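Local coordinates for solute-binding protein (Thermoactinomyces vulgaris, PDB 2ZYO), which binds maltodextrins such as maltotetraose and probably delivers them to a membrane sugar transporter, at residues Val358-Ile363 with Ala384-Met388; Lys184-Phe189 with Ile201-Glu207; Ala208-Asn213 with Pro377-Leu381. All blocks are in the same frame, centred on the assembly; numbering follows the deposited sequence.

Contact 1 of 3, residues Val358-Ile363 with Ala384-Met388; sequences VVWEPI and AVKIM. With GLC (alpha-D-glucopyranose), chain B.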
ATOM      1  N   VAL A 358      11.839  -7.625  -7.781  1.00 17.54           N
ATOM      2  CA  VAL A 358      13.165  -7.243  -8.273  1.00 17.80           C
ATOM      3  C   VAL A 358      13.148  -5.939  -9.082  1.00 16.71           C
ATOM      4  O   VAL A 358      14.171  -5.534  -9.636  1.00 17.17           O
ATOM      5  CB  VAL A 358      13.840  -8.384  -9.084  1.00 20.87           C
ATOM      6  CG1 VAL A 358      14.072  -9.605  -8.197  1.00 21.43           C
ATOM      7  CG2 VAL A 358      13.017  -8.746 -10.316  1.00 19.86           C
ATOM      8  N   VAL A 359      11.986  -5.291  -9.142  1.00 15.49           N
ATOM      9  CA  VAL A 359      11.849  -4.014  -9.847  1.00 14.77           C
ATOM     10  C   VAL A 359      12.336  -2.845  -8.985  1.00 14.56           C
ATOM     11  O   VAL A 359      13.007  -1.940  -9.490  1.00 13.67           O
ATOM     12  CB  VAL A 359      10.391  -3.773 -10.336  1.00 14.42           C
ATOM     13  CG1 VAL A 359      10.177  -2.319 -10.777  1.00 14.10           C
ATOM     14  CG2 VAL A 359      10.050  -4.720 -11.471  1.00 15.35           C
ATOM     15  N   TRP A 360      12.015  -2.887  -7.691  1.00 14.21           N
ATOM     16  CA  TRP A 360      12.273  -1.771  -6.773  1.00 14.89           C
ATOM     17  C   TRP A 360      13.724  -1.291  -6.763  1.00 15.15           C
ATOM     18  O   TRP A 360      13.979  -0.097  -6.924  1.00 15.96           O
ATOM     19  CB  TRP A 360      11.825  -2.111  -5.346  1.00 14.98           C
ATOM     20  CG  TRP A 360      10.370  -2.447  -5.219  1.00 15.70           C
ATOM     21  CD1 TRP A 360       9.834  -3.677  -4.977  1.00 14.74           C
ATOM     22  CD2 TRP A 360       9.262  -1.542  -5.330  1.00 15.90           C
ATOM     23  NE1 TRP A 360       8.463  -3.599  -4.924  1.00 15.70           N
ATOM     24  CE2 TRP A 360       8.084  -2.300  -5.141  1.00 15.44           C
ATOM     25  CE3 TRP A 360       9.149  -0.165  -5.571  1.00 16.12           C
ATOM     26  CZ2 TRP A 360       6.806  -1.728  -5.182  1.00 14.93           C
ATOM     27  CZ3 TRP A 360       7.878   0.404  -5.614  1.00 16.14           C
ATOM     28  CH2 TRP A 360       6.724  -0.379  -5.420  1.00 15.78           C
ATOM     29  N   GLU A 361      14.668  -2.213  -6.573  1.00 15.93           N
ATOM     30  CA  GLU A 361      16.089  -1.855  -6.469  1.00 16.82           C
ATOM     31  C   GLU A 361      16.615  -1.095  -7.703  1.00 15.24           C
ATOM     32  O   GLU A 361      17.108   0.026  -7.556  1.00 15.31           O
ATOM     33  CB  GLU A 361      16.950  -3.089  -6.145  1.00 19.45           C
ATOM     34  CG  GLU A 361      18.429  -2.795  -5.886  1.00 23.78           C
ATOM     35  CD  GLU A 361      19.278  -4.057  -5.790  1.00 26.12           C
ATOM     36  OE1 GLU A 361      18.784  -5.080  -5.266  1.00 28.21           O
ATOM     37  OE2 GLU A 361      20.444  -4.024  -6.236  1.00 27.86           O
ATOM     38  N   PRO A 362      16.507  -1.691  -8.912  1.00 14.44           N
ATOM     39  CA  PRO A 362      16.957  -1.013 -10.136  1.00 13.51           C
ATOM     40  C   PRO A 362      16.245   0.311 -10.428  1.00 11.34           C
ATOM     41  O   PRO A 362      16.898   1.273 -10.838  1.00 11.99           O
ATOM     42  CB  PRO A 362      16.653  -2.031 -11.244  1.00 14.80           C
ATOM     43  CG  PRO A 362      16.518  -3.329 -10.556  1.00 16.45           C
ATOM     44  CD  PRO A 362      15.987  -3.040  -9.202  1.00 15.05           C
ATOM     45  N   ILE A 363      14.929   0.368 -10.226  1.00 12.02           N
ATOM     46  CA  ILE A 363      14.193   1.604 -10.517  1.00 10.17           C
ATOM     47  C   ILE A 363      14.545   2.733  -9.542  1.00 11.35           C
ATOM     48  O   ILE A 363      14.642   3.896  -9.945  1.00 11.25           O
ATOM     49  CB  ILE A 363      12.646   1.394 -10.652  1.00  9.90           C
ATOM     50  CG1 ILE A 363      11.979   2.619 -11.298  1.00  8.93           C
ATOM     51  CG2 ILE A 363      11.996   1.067  -9.312  1.00 10.23           C
ATOM     52  CD1 ILE A 363      12.380   2.858 -12.744  1.00 11.34           C
ATOM     53  N   ALA A 384      18.158   0.433 -15.946  1.00 12.28           N
ATOM     54  CA  ALA A 384      17.324  -0.173 -14.909  1.00 13.42           C
ATOM     55  C   ALA A 384      16.492  -1.334 -15.445  1.00 12.25           C
ATOM     56  O   ALA A 384      16.408  -2.384 -14.806  1.00 13.75           O
ATOM     57  CB  ALA A 384      16.423   0.872 -14.262  1.00 12.04           C
ATOM     58  N   VAL A 385      15.890  -1.142 -16.618  1.00 13.67           N
ATOM     59  CA  VAL A 385      15.053  -2.175 -17.233  1.00 13.98           C
ATOM     60  C   VAL A 385      15.892  -3.394 -17.632  1.00 15.15           C
ATOM     61  O   VAL A 385      15.475  -4.530 -17.416  1.00 15.63           O
ATOM     62  CB  VAL A 385      14.218  -1.617 -18.419  1.00 12.95           C
ATOM     63  CG1 VAL A 385      13.566  -2.740 -19.220  1.00 15.06           C
ATOM     64  CG2 VAL A 385      13.144  -0.664 -17.901  1.00 13.32           C
ATOM     65  N   LYS A 386      17.078  -3.148 -18.186  1.00 15.35           N
ATOM     66  CA  LYS A 386      18.026  -4.221 -18.501  1.00 17.35           C
ATOM     67  C   LYS A 386      18.337  -5.071 -17.262  1.00 17.00           C
ATOM     68  O   LYS A 386      18.336  -6.303 -17.330  1.00 17.84           O
ATOM     69  CB  LYS A 386      19.317  -3.643 -19.102  1.00 19.36           C
ATOM     70  CG  LYS A 386      20.349  -4.684 -19.550  1.00 23.92           C
ATOM     71  CD  LYS A 386      19.819  -5.576 -20.672  1.00 27.66           C
ATOM     72  CE  LYS A 386      20.840  -6.632 -21.080  1.00 29.74           C
ATOM     73  NZ  LYS A 386      21.185  -7.577 -19.974  1.00 32.11           N
ATOM     74  N   ILE A 387      18.587  -4.400 -16.140  1.00 16.38           N
ATOM     75  CA  ILE A 387      18.863  -5.065 -14.866  1.00 16.76           C
ATOM     76  C   ILE A 387      17.671  -5.896 -14.380  1.00 18.73           C
ATOM     77  O   ILE A 387      17.842  -7.042 -13.954  1.00 20.53           O
ATOM     78  CB  ILE A 387      19.318  -4.046 -13.786  1.00 16.53           C
ATOM     79  CG1 ILE A 387      20.729  -3.540 -14.104  1.00 16.51           C
ATOM     80  CG2 ILE A 387      19.272  -4.666 -12.395  1.00 17.56           C
ATOM     81  CD1 ILE A 387      21.137  -2.285 -13.350  1.00 16.96           C
ATOM     82  N   MET A 388      16.470  -5.322 -14.465  1.00 18.74           N
ATOM     83  CA  MET A 388      15.235  -6.020 -14.089  1.00 19.74           C
ATOM     84  C   MET A 388      15.060  -7.328 -14.840  1.00 20.73           C
ATOM     85  O   MET A 388      14.805  -8.372 -14.239  1.00 21.02           O
ATOM     86  CB  MET A 388      14.017  -5.150 -14.378  1.00 18.45           C
ATOM     87  CG  MET A 388      13.835  -3.990 -13.452  1.00 17.84           C
ATOM     88  SD  MET A 388      12.538  -2.929 -14.094  1.00 14.84           S
ATOM     89  CE  MET A 388      12.953  -1.416 -13.232  1.00 15.37           C
TER
HETATM   90  C1  GLC B   2       7.330  -0.071  -1.117  1.00 46.39           C
HETATM   91  C2  GLC B   2       7.333  -1.593  -1.278  1.00 46.53           C
HETATM   92  C3  GLC B   2       8.732  -2.142  -1.009  1.00 46.74           C
HETATM   93  C4  GLC B   2       9.753  -1.454  -1.918  1.00 46.93           C
HETATM   94  C5  GLC B   2       9.659   0.067  -1.752  1.00 46.61           C
HETATM   95  C6  GLC B   2      10.551   0.816  -2.721  1.00 46.31           C
HETATM   96  O2  GLC B   2       6.411  -2.171  -0.368  1.00 46.51           O
HETATM   97  O3  GLC B   2       8.750  -3.543  -1.235  1.00 47.80           O
HETATM   98  O4  GLC B   2      11.063  -1.891  -1.584  1.00 47.23           O
HETATM   99  O5  GLC B   2       8.303   0.517  -1.979  1.00 46.58           O
HETATM  100  O6  GLC B   2      11.466   1.651  -2.030  1.00 46.84           O
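The first turn of helix 360-371 and the residues leading into it pack on helix 377-394, the backbones coming nearest at Pro-362 and Ala-384, whose CA atoms are 4.9 Å apart. The Pro-362 ring makes the central contact: its CG lies 3.6 Å from CG2 of Ile-387 and also reaches CG of Met-388, while the Pro-362 carbonyl O rests 3.5 Å from CB of Ala-384. Met-388 runs extended beyond CG (chi2 171°), which carries its methyl CE across to Val-359, 3.8 Å from CG1, and against CB of Ile-363. No hydrogen bond joins the segments; the joint is apolar and mostly buried. In this periplasmic-binding-protein type II fold the two helices belong to the C-terminal part of the chain, and the turn that faces helix 377-394 through Pro-362 turns Trp-360 the other way, into the sugar pocket. The Trp-360 indole lies under a glucose unit, C4 of GLC standing 3.4 Å above the ring plane and C6 of GLC 3.3 Å from CE3, a CH-pi platform common in sugar-binding proteins. With an alanine in place of Trp-360, this glucose would probably lose the flat apolar surface beneath it.

Contact 2 of 3, residues Lys184-Phe189 with Ile201-Glu207; sequences KGAAVF and IGLNSPE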
ATOM      1  N   LYS A 184       1.831  10.275 -16.967  1.00 10.48           N
ATOM      2  CA  LYS A 184       2.306  10.287 -18.349  1.00 10.52           C
ATOM      3  C   LYS A 184       1.813   9.077 -19.144  1.00 11.94           C
ATOM      4  O   LYS A 184       2.019   9.004 -20.357  1.00 13.75           O
ATOM      5  CB  LYS A 184       3.836  10.364 -18.392  1.00 10.21           C
ATOM      6  CG  LYS A 184       4.446  11.427 -17.479  1.00  9.97           C
ATOM      7  CD  LYS A 184       3.863  12.814 -17.726  1.00  9.98           C
ATOM      8  CE  LYS A 184       4.311  13.786 -16.653  1.00 11.17           C
ATOM      9  NZ  LYS A 184       3.769  15.157 -16.880  1.00 11.47           N
ATOM     10  N   GLY A 185       1.164   8.141 -18.452  1.00 11.36           N
ATOM     11  CA  GLY A 185       0.646   6.920 -19.067  1.00 12.18           C
ATOM     12  C   GLY A 185       1.582   5.725 -18.961  1.00 12.52           C
ATOM     13  O   GLY A 185       1.361   4.704 -19.614  1.00 13.85           O
ATOM     14  N   ALA A 186       2.622   5.851 -18.137  1.00 11.75           N
ATOM     15  CA  ALA A 186       3.603   4.783 -17.953  1.00 11.57           C
ATOM     16  C   ALA A 186       3.091   3.693 -17.019  1.00 11.73           C
ATOM     17  O   ALA A 186       2.405   3.978 -16.034  1.00 14.13           O
ATOM     18  CB  ALA A 186       4.915   5.349 -17.433  1.00 13.53           C
ATOM     19  N   ALA A 187       3.435   2.448 -17.341  1.00 12.27           N
ATOM     20  CA  ALA A 187       3.076   1.292 -16.522  1.00 13.01           C
ATOM     21  C   ALA A 187       4.335   0.526 -16.122  1.00 11.70           C
ATOM     22  O   ALA A 187       5.365   0.621 -16.795  1.00 13.27           O
ATOM     23  CB  ALA A 187       2.116   0.386 -17.284  1.00 15.46           C
ATOM     24  N   VAL A 188       4.257  -0.226 -15.026  1.00 11.62           N
ATOM     25  CA  VAL A 188       5.358  -1.104 -14.625  1.00 12.03           C
ATOM     26  C   VAL A 188       5.382  -2.334 -15.535  1.00 12.26           C
ATOM     27  O   VAL A 188       6.367  -2.575 -16.233  1.00 12.00           O
ATOM     28  CB  VAL A 188       5.266  -1.540 -13.142  1.00 13.61           C
ATOM     29  CG1 VAL A 188       6.510  -2.323 -12.750  1.00 13.32           C
ATOM     30  CG2 VAL A 188       5.089  -0.330 -12.227  1.00 15.76           C
ATOM     31  N   PHE A 189       4.291  -3.100 -15.516  1.00 12.42           N
ATOM     32  CA  PHE A 189       4.101  -4.236 -16.416  1.00 13.12           C
ATOM     33  C   PHE A 189       2.845  -4.005 -17.244  1.00 14.39           C
ATOM     34  O   PHE A 189       1.876  -3.423 -16.754  1.00 16.62           O
ATOM     35  CB  PHE A 189       3.942  -5.544 -15.632  1.00 13.54           C
ATOM     36  CG  PHE A 189       5.119  -5.889 -14.761  1.00 12.43           C
ATOM     37  CD1 PHE A 189       6.280  -6.424 -15.314  1.00 13.28           C
ATOM     38  CD2 PHE A 189       5.056  -5.705 -13.383  1.00 12.21           C
ATOM     39  CE1 PHE A 189       7.367  -6.755 -14.508  1.00 12.10           C
ATOM     40  CE2 PHE A 189       6.139  -6.031 -12.572  1.00 12.09           C
ATOM     41  CZ  PHE A 189       7.295  -6.557 -13.135  1.00 12.75           C
ATOM     42  N   ILE A 201       7.895  -4.947 -19.687  1.00 14.34           N
ATOM     43  CA  ILE A 201       8.145  -3.887 -18.716  1.00 14.79           C
ATOM     44  C   ILE A 201       8.007  -2.537 -19.416  1.00 13.53           C
ATOM     45  O   ILE A 201       8.567  -2.329 -20.492  1.00 14.46           O
ATOM     46  CB  ILE A 201       9.543  -4.042 -18.060  1.00 14.63           C
ATOM     47  CG1 ILE A 201       9.583  -5.302 -17.187  1.00 16.36           C
ATOM     48  CG2 ILE A 201       9.910  -2.800 -17.237  1.00 16.24           C
ATOM     49  CD1 ILE A 201      10.964  -5.667 -16.659  1.00 19.09           C
ATOM     50  N   GLY A 202       7.251  -1.626 -18.811  1.00 12.49           N
ATOM     51  CA  GLY A 202       6.986  -0.330 -19.433  1.00 12.38           C
ATOM     52  C   GLY A 202       7.824   0.818 -18.905  1.00 13.20           C
ATOM     53  O   GLY A 202       7.569   1.975 -19.236  1.00 12.40           O
ATOM     54  N   LEU A 203       8.840   0.502 -18.106  1.00 11.28           N
ATOM     55  CA  LEU A 203       9.592   1.536 -17.394  1.00 11.93           C
ATOM     56  C   LEU A 203      10.713   2.212 -18.195  1.00 11.92           C
ATOM     57  O   LEU A 203      11.401   3.093 -17.673  1.00 12.40           O
ATOM     58  CB  LEU A 203      10.094   1.013 -16.038  1.00  9.67           C
ATOM     59  CG  LEU A 203       9.006   0.732 -14.991  1.00 11.15           C
ATOM     60  CD1 LEU A 203       9.613   0.208 -13.704  1.00 13.46           C
ATOM     61  CD2 LEU A 203       8.152   1.971 -14.711  1.00 12.83           C
ATOM     62  N   ASN A 204      10.892   1.816 -19.454  1.00 13.45           N
ATOM     63  CA  ASN A 204      11.760   2.583 -20.360  1.00 14.73           C
ATOM     64  C   ASN A 204      11.037   3.045 -21.632  1.00 14.39           C
ATOM     65  O   ASN A 204      11.662   3.322 -22.659  1.00 16.42           O
ATOM     66  CB  ASN A 204      13.078   1.847 -20.664  1.00 16.53           C
ATOM     67  CG  ASN A 204      12.881   0.577 -21.473  1.00 19.30           C
ATOM     68  OD1 ASN A 204      11.890  -0.133 -21.318  1.00 21.35           O
ATOM     69  ND2 ASN A 204      13.847   0.278 -22.338  1.00 22.51           N
ATOM     70  N   SER A 205       9.712   3.143 -21.532  1.00 13.60           N
ATOM     71  CA  SER A 205       8.866   3.685 -22.593  1.00 12.59           C
ATOM     72  C   SER A 205       9.042   5.203 -22.672  1.00 12.21           C
ATOM     73  O   SER A 205       9.539   5.810 -21.719  1.00 11.93           O
ATOM     74  CB  SER A 205       7.402   3.356 -22.305  1.00 14.12           C
ATOM     75  OG  SER A 205       6.941   4.074 -21.171  1.00 11.46           O
ATOM     76  N   PRO A 206       8.637   5.826 -23.799  1.00 11.65           N
ATOM     77  CA  PRO A 206       8.672   7.290 -23.865  1.00 11.55           C
ATOM     78  C   PRO A 206       7.871   7.928 -22.727  1.00 11.07           C
ATOM     79  O   PRO A 206       8.290   8.949 -22.175  1.00 11.39           O
ATOM     80  CB  PRO A 206       8.014   7.596 -25.216  1.00 13.63           C
ATOM     81  CG  PRO A 206       8.238   6.378 -26.027  1.00 13.96           C
ATOM     82  CD  PRO A 206       8.159   5.233 -25.064  1.00 13.07           C
ATOM     83  N   GLU A 207       6.742   7.311 -22.375  1.00 10.00           N
ATOM     84  CA  GLU A 207       5.924   7.752 -21.246  1.00 11.54           C
ATOM     85  C   GLU A 207       6.724   7.750 -19.942  1.00 10.00           C
ATOM     86  O   GLU A 207       6.643   8.696 -19.158  1.00  9.14           O
ATOM     87  CB  GLU A 207       4.682   6.867 -21.097  1.00 11.56           C
ATOM     88  CG  GLU A 207       3.648   7.009 -22.213  1.00 13.40           C
ATOM     89  CD  GLU A 207       3.930   6.152 -23.442  1.00 15.62           C
ATOM     90  OE1 GLU A 207       5.000   5.508 -23.523  1.00 15.63           O
ATOM     91  OE2 GLU A 207       3.064   6.129 -24.343  1.00 20.48           O
TER
HETATM   92  O   HOH W   1       4.928   2.455 -19.854  1.00 17.48           O
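Val-188 and Gly-202 join the loop after helix 174-183 to the end of strand 195-201: N of Gly-202 donates to O of Val-188 at 2.9 Å, nearly straight at the hydrogen (167°) but from well above the carbonyl plane. The same oxygen receives a CA-H...O contact from Ile-201. Here the packing is tight. Phe-189 and Ile-201 form an antiparallel non-hydrogen-bonded pair at the open end of a two-stranded hairpin, their side chains side by side on one face, with CE1 of Phe-189 3.8 Å from CG1 of Ile-201. Leu-203 turns its branches under the loop, CD2 3.7 Å from O of Ala-187 and CD1 near CG1 of Val-188; Phe-174 of helix 174-183 meets both Val-188 and Leu-203. At Gly-202 a side chain would run into O of Ala-187, which lies only 3.2 Å from the glycine CA.

Toward Lys-184 the contact becomes more polar and more open to solvent. A water bridges the two backbones, accepting from N of Ala-187 and donating to O of Gly-202. Gly-185 ends helix 174-183 in a Schellman motif, and Glu-207, in the first turn of helix 206-220, lays its aliphatic part along that end, CG 3.2 Å from O of Lys-184. A bend at chi2 (85°) turns the carboxylate away from the loop. Lys-184 touches O of Glu-207 through CB, while its NZ makes salt bridges with Asp-271 and Glu-214. Ser-205 is the N-cap of helix 206-220, its OG bonded to N of Ala-208. One direct backbone bond and one water thus satisfy polar groups of the main chain, apolar contacts close the inner end, and the side chains of Lys-184 and Glu-207 meet the other segment through aliphatic parts while their charged ends lead away.

Contact 3 of 3, residues Ala208-Asn213 with Pro377-Leu381; sequences AVQGMN and PEQAL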
ATOM      1  N   ALA A 208       7.498   6.688 -19.726  1.00 10.06           N
ATOM      2  CA  ALA A 208       8.317   6.566 -18.519  1.00  8.66           C
ATOM      3  C   ALA A 208       9.401   7.637 -18.460  1.00  9.83           C
ATOM      4  O   ALA A 208       9.691   8.182 -17.388  1.00  9.74           O
ATOM      5  CB  ALA A 208       8.924   5.178 -18.432  1.00  9.32           C
ATOM      6  N   VAL A 209       9.994   7.940 -19.614  1.00  9.10           N
ATOM      7  CA  VAL A 209      11.001   8.994 -19.703  1.00  9.44           C
ATOM      8  C   VAL A 209      10.390  10.333 -19.286  1.00  8.59           C
ATOM      9  O   VAL A 209      10.999  11.085 -18.527  1.00  9.89           O
ATOM     10  CB  VAL A 209      11.631   9.071 -21.116  1.00  9.58           C
ATOM     11  CG1 VAL A 209      12.559  10.273 -21.238  1.00 12.61           C
ATOM     12  CG2 VAL A 209      12.387   7.780 -21.429  1.00 12.94           C
ATOM     13  N   GLN A 210       9.173  10.610 -19.751  1.00  9.41           N
ATOM     14  CA  GLN A 210       8.470  11.837 -19.363  1.00  9.64           C
ATOM     15  C   GLN A 210       8.220  11.898 -17.855  1.00  9.77           C
ATOM     16  O   GLN A 210       8.297  12.972 -17.250  1.00 11.07           O
ATOM     17  CB  GLN A 210       7.156  11.996 -20.137  1.00  9.90           C
ATOM     18  CG  GLN A 210       7.320  12.045 -21.659  1.00 12.30           C
ATOM     19  CD  GLN A 210       8.203  13.187 -22.129  1.00 13.84           C
ATOM     20  OE1 GLN A 210       9.251  12.967 -22.738  1.00 17.83           O
ATOM     21  NE2 GLN A 210       7.787  14.411 -21.843  1.00 15.15           N
ATOM     22  N   GLY A 211       7.922  10.744 -17.258  1.00  8.81           N
ATOM     23  CA  GLY A 211       7.756  10.634 -15.810  1.00  9.31           C
ATOM     24  C   GLY A 211       9.046  10.939 -15.068  1.00  8.04           C
ATOM     25  O   GLY A 211       9.051  11.711 -14.108  1.00  8.06           O
ATOM     26  N   MET A 212      10.146  10.338 -15.524  1.00  8.86           N
ATOM     27  CA  MET A 212      11.462  10.561 -14.915  1.00  8.84           C
ATOM     28  C   MET A 212      11.959  11.996 -15.127  1.00  9.24           C
ATOM     29  O   MET A 212      12.739  12.513 -14.322  1.00  9.30           O
ATOM     30  CB  MET A 212      12.483   9.540 -15.436  1.00  8.89           C
ATOM     31  CG  MET A 212      13.853   9.589 -14.748  1.00  9.33           C
ATOM     32  SD  MET A 212      13.820   9.253 -12.970  1.00 11.22           S
ATOM     33  CE  MET A 212      14.111   7.488 -12.961  1.00 11.64           C
ATOM     34  N   ASN A 213      11.510  12.635 -16.207  1.00  9.95           N
ATOM     35  CA  ASN A 213      11.806  14.052 -16.426  1.00  9.87           C
ATOM     36  C   ASN A 213      11.210  14.926 -15.325  1.00 11.40           C
ATOM     37  O   ASN A 213      11.804  15.935 -14.932  1.00 11.48           O
ATOM     38  CB  ASN A 213      11.296  14.519 -17.791  1.00 10.93           C
ATOM     39  CG  ASN A 213      12.155  14.028 -18.942  1.00 12.30           C
ATOM     40  OD1 ASN A 213      13.229  13.466 -18.744  1.00 13.32           O
ATOM     41  ND2 ASN A 213      11.676  14.239 -20.160  1.00 13.72           N
ATOM     42  N   PRO A 377      17.606  10.775 -17.725  1.00 12.95           N
ATOM     43  CA  PRO A 377      16.436   9.914 -17.539  1.00 13.72           C
ATOM     44  C   PRO A 377      16.415   8.688 -18.459  1.00 13.25           C
ATOM     45  O   PRO A 377      16.212   7.572 -17.977  1.00 14.23           O
ATOM     46  CB  PRO A 377      15.273  10.857 -17.850  1.00 12.58           C
ATOM     47  CG  PRO A 377      15.767  12.170 -17.366  1.00 13.44           C
ATOM     48  CD  PRO A 377      17.224  12.199 -17.747  1.00 12.37           C
ATOM     49  N   GLU A 378      16.642   8.893 -19.757  1.00 14.20           N
ATOM     50  CA  GLU A 378      16.625   7.804 -20.740  1.00 16.55           C
ATOM     51  C   GLU A 378      17.687   6.741 -20.450  1.00 15.59           C
ATOM     52  O   GLU A 378      17.393   5.545 -20.487  1.00 15.47           O
ATOM     53  CB  GLU A 378      16.794   8.353 -22.160  1.00 19.11           C
ATOM     54  CG  GLU A 378      16.631   7.315 -23.272  1.00 25.14           C
ATOM     55  CD  GLU A 378      16.828   7.906 -24.656  1.00 29.07           C
ATOM     56  OE1 GLU A 378      16.043   8.800 -25.045  1.00 32.24           O
ATOM     57  OE2 GLU A 378      17.769   7.475 -25.360  1.00 31.03           O
ATOM     58  N   GLN A 379      18.911   7.186 -20.165  1.00 14.58           N
ATOM     59  CA  GLN A 379      20.032   6.288 -19.867  1.00 15.60           C
ATOM     60  C   GLN A 379      19.783   5.470 -18.600  1.00 14.27           C
ATOM     61  O   GLN A 379      20.013   4.259 -18.582  1.00 14.73           O
ATOM     62  CB  GLN A 379      21.341   7.077 -19.725  1.00 16.35           C
ATOM     63  CG  GLN A 379      21.885   7.677 -21.020  1.00 20.51           C
ATOM     64  CD  GLN A 379      22.975   8.718 -20.781  1.00 22.57           C
ATOM     65  OE1 GLN A 379      23.030   9.357 -19.725  1.00 23.18           O
ATOM     66  NE2 GLN A 379      23.844   8.896 -21.770  1.00 23.39           N
ATOM     67  N   ALA A 380      19.311   6.140 -17.549  1.00 12.91           N
ATOM     68  CA  ALA A 380      19.055   5.491 -16.264  1.00 12.99           C
ATOM     69  C   ALA A 380      17.939   4.455 -16.361  1.00 11.68           C
ATOM     70  O   ALA A 380      18.049   3.367 -15.790  1.00 13.40           O
ATOM     71  CB  ALA A 380      18.738   6.523 -15.196  1.00 13.12           C
ATOM     72  N   LEU A 381      16.876   4.791 -17.091  1.00 11.88           N
ATOM     73  CA  LEU A 381      15.743   3.882 -17.255  1.00 10.99           C
ATOM     74  C   LEU A 381      16.100   2.679 -18.120  1.00 11.73           C
ATOM     75  O   LEU A 381      15.704   1.556 -17.809  1.00 12.95           O
ATOM     76  CB  LEU A 381      14.524   4.610 -17.828  1.00  9.56           C
ATOM     77  CG  LEU A 381      13.817   5.625 -16.922  1.00 10.76           C
ATOM     78  CD1 LEU A 381      12.730   6.336 -17.702  1.00 10.49           C
ATOM     79  CD2 LEU A 381      13.246   4.975 -15.664  1.00 10.33           C
TER
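Met-212 and Leu-381 run antiparallel alongside one another between helices 206-220 and 377-394, the methionine methyl CE ending 3.8 Å from CD2 of the leucine. The short helical segments cross steeply, at 116° between their N-to-C directions and 9.3 Å between axes, so each helix offers about one turn to the other. With chi1 at -174° the Met-212 chain leaves its helix pointing away from its own N, then bends at both chi2 and chi3; the first part of the chain thereby lies across Pro-377, with CG 3.6 Å from CB of the proline, while the bend brings the methyl CE round to Leu-381. The other leucine methyl, CD1, points at the backbone of helix 206-220, 3.6 Å from O of Ala-208, and also meets CB of Ala-208, CG2 of Val-209 and CB of Met-212. Val-209 crosses the leucine at a slant, its CG1 side facing CB of Pro-377.

Pro-377 opens helix 377-394, and its ring rests against both Met-212 and Asn-213. Asn-213 crosses the ring at about a right angle, its carboxamide oxygen OD1 3.2 Å from CG of Pro-377, a contact of oxygen with ring carbon. On the inner side, Met-212 also packs on His-367 and Val-370 of helix 360-371 and Leu-381 on Ile-363, so a third helix closes the buried face; Glu-378 lies on the solvent side. With no hydrogen bond or salt bridge between the segments, what joins these helices is the fit of methyl, methylene and ring carbons. The carbonyl O of Ala-208, which CD1 of Leu-381 approaches, already accepts the helical bond from N of Met-212, so covering it with a methyl leaves that oxygen with its backbone partner.

Overall arrangement
Contacts 1, 2 and 3 form one cluster on the same side of the chain's centre: contacts 2 and 3 have centres about 9 Å apart, and contact 1 lies about 13 Å from either. Along the chain contact 2 closes before contacts 1 and 3 open, and the segments of contacts 1 and 3 alternate. Helix 377-394 serves both of these, helix 206-220 both contacts 2 and 3. Leu-203 meets Met-388, and Leu-381 meets Ile-363, which makes the three apolar patches continuous. The C-terminal helices are thereby packed onto a hairpin and helix from much earlier in the sequence, behind the part of the sugar pocket that Trp-360 lines.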